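Local coordinates for hypothetical protein TT1465 (Thermus thermophilus, PDB 1WEK) that is of unknown function but belongs to the SLOG clan and has a Rossmann-like alpha/beta fold built on a parallel sheet, at residues V96-E101 with V126-Y131. Numbering follows the deposited sequence.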
# COMPACT_ATOMS: atom_id res chain seq x y z
N VAL A 96 8.93 -21.12 19.17
CA VAL A 96 8.44 -20.59 17.90
C VAL A 96 8.91 -21.38 16.67
O VAL A 96 10.05 -21.84 16.57
CB VAL A 96 8.85 -19.10 17.72
CG1 VAL A 96 8.30 -18.57 16.40
CG2 VAL A 96 8.33 -18.26 18.89
N GLY A 97 7.99 -21.52 15.72
CA GLY A 97 8.32 -22.23 14.50
C GLY A 97 8.01 -21.32 13.32
O GLY A 97 6.92 -20.76 13.25
N LEU A 98 8.98 -21.15 12.43
CA LEU A 98 8.78 -20.32 11.24
C LEU A 98 8.69 -21.33 10.10
O LEU A 98 9.60 -21.48 9.29
CB LEU A 98 9.98 -19.38 11.05
CG LEU A 98 10.34 -18.42 12.19
CD1 LEU A 98 11.59 -17.63 11.82
CD2 LEU A 98 9.18 -17.47 12.45
N ASN A 99 7.56 -22.03 10.05
CA ASN A 99 7.31 -23.08 9.07
C ASN A 99 7.32 -22.61 7.64
O ASN A 99 6.71 -21.59 7.29
CB ASN A 99 5.99 -23.79 9.41
CG ASN A 99 5.90 -24.15 10.89
OD1 ASN A 99 5.46 -23.33 11.70
ND2 ASN A 99 6.33 -25.35 11.24
N ILE A 100 8.02 -23.35 6.79
CA ILE A 100 8.12 -23.00 5.39
C ILE A 100 7.25 -23.93 4.55
O ILE A 100 7.27 -25.14 4.74
CB ILE A 100 9.58 -23.10 4.92
CG1 ILE A 100 9.68 -22.70 3.46
CG2 ILE A 100 10.09 -24.51 5.15
CD1 ILE A 100 9.40 -21.23 3.21
N GLU A 101 6.46 -23.36 3.65
CA GLU A 101 5.60 -24.17 2.79
C GLU A 101 6.39 -24.69 1.59
O GLU A 101 6.86 -23.91 0.77
CB GLU A 101 4.41 -23.33 2.33
CG GLU A 101 3.82 -22.51 3.48
CD GLU A 101 2.48 -21.88 3.15
OE1 GLU A 101 1.52 -22.63 2.87
OE2 GLU A 101 2.39 -20.63 3.18
N VAL A 126 14.40 -13.39 7.35
CA VAL A 126 14.38 -12.08 7.96
C VAL A 126 13.87 -12.20 9.40
O VAL A 126 14.45 -11.62 10.32
CB VAL A 126 13.47 -11.09 7.17
CG1 VAL A 126 13.15 -9.86 8.03
CG2 VAL A 126 14.15 -10.64 5.87
N LEU A 127 12.80 -12.96 9.59
CA LEU A 127 12.24 -13.13 10.92
C LEU A 127 13.21 -13.86 11.84
O LEU A 127 13.15 -13.70 13.05
CB LEU A 127 10.91 -13.90 10.84
CG LEU A 127 9.85 -13.14 10.05
CD1 LEU A 127 8.60 -14.00 9.89
CD2 LEU A 127 9.54 -11.83 10.76
N PHE A 128 14.10 -14.65 11.26
CA PHE A 128 15.08 -15.39 12.03
C PHE A 128 16.15 -14.48 12.67
O PHE A 128 16.72 -14.83 13.70
CB PHE A 128 15.76 -16.44 11.15
CG PHE A 128 15.24 -17.83 11.36
CD1 PHE A 128 14.84 -18.61 10.27
CD2 PHE A 128 15.18 -18.38 12.63
CE1 PHE A 128 14.39 -19.92 10.45
CE2 PHE A 128 14.73 -19.69 12.83
CZ PHE A 128 14.34 -20.46 11.73
N VAL A 129 16.42 -13.33 12.06
CA VAL A 129 17.44 -12.44 12.60
C VAL A 129 16.89 -11.17 13.25
O VAL A 129 17.41 -10.71 14.27
CB VAL A 129 18.46 -12.01 11.51
CG1 VAL A 129 19.04 -13.23 10.82
CG2 VAL A 129 17.79 -11.13 10.50
N ARG A 130 15.83 -10.61 12.67
CA ARG A 130 15.25 -9.38 13.17
C ARG A 130 15.14 -9.32 14.68
O ARG A 130 15.41 -8.28 15.28
CB ARG A 130 13.87 -9.16 12.55
CG ARG A 130 13.42 -7.69 12.53
CD ARG A 130 12.25 -7.52 11.56
NE ARG A 130 12.14 -6.17 11.00
CZ ARG A 130 11.30 -5.23 11.44
NH1 ARG A 130 10.48 -5.48 12.46
NH2 ARG A 130 11.27 -4.05 10.85
N TYR A 131 14.76 -10.42 15.30
CA TYR A 131 14.58 -10.43 16.75
C TYR A 131 15.51 -11.36 17.52
O TYR A 131 15.22 -11.70 18.66
CB TYR A 131 13.12 -10.80 17.08
CG TYR A 131 12.10 -9.91 16.40
CD1 TYR A 131 11.64 -10.19 15.11
CD2 TYR A 131 11.64 -8.76 17.03
CE1 TYR A 131 10.76 -9.33 14.46
CE2 TYR A 131 10.76 -7.89 16.39
CZ TYR A 131 10.33 -8.18 15.10
OH TYR A 131 9.49 -7.30 14.45
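Leu98 meets Phe128 through a CH-pi contact made by a single methyl. CD1 of Leu98 stands 3.5 Å from the centroid of the Phe128 ring, displaced by 6° from the ring normal, so the methyl sits almost exactly over the middle of one face. The near-equal spread of distances supports this: Leu98 CD1 lies 3.7 Å from Phe128 CG and 3.9 Å from Phe128 CZ at the far end of the ring. The two side chains run past each other in opposite directions; that of Phe128 leaves the helix to one side, and its ring end comes nearer the strand.

The same methyl makes the second apolar contact, with Leu98 CD1 3.9 Å from Leu127 CB. Leu98 turns its CG anti to its carbonyl carbon (chi1 -58°), and with chi2 extended at 177° CD1 is carried out to the helix. One methyl therefore touches both residues, and the interface is small, 159 Å² in all, yet wholly buried. The backbones stay apart, with the CA atoms of Leu98 and Leu127 separated by 8.0 Å.

Two carbonyls have partners outside the contact: Leu98 O accepts from Arg124 NH1, and Phe128 O from Ser41 OG.

In the fold, the contact joins helix 121-130 to strand 95-100. The helix lies on the crossover from strand 114-118, at one edge of the parallel sheet, to strand 132-137 beside strand 39-43, consistent with a Rossmann-like fold. Val73 of strand 71-74 touches both Leu98 and Phe128, strand 114-118 adds Leu116 against Leu98, and helix 17-34 packs Phe29 on Leu127.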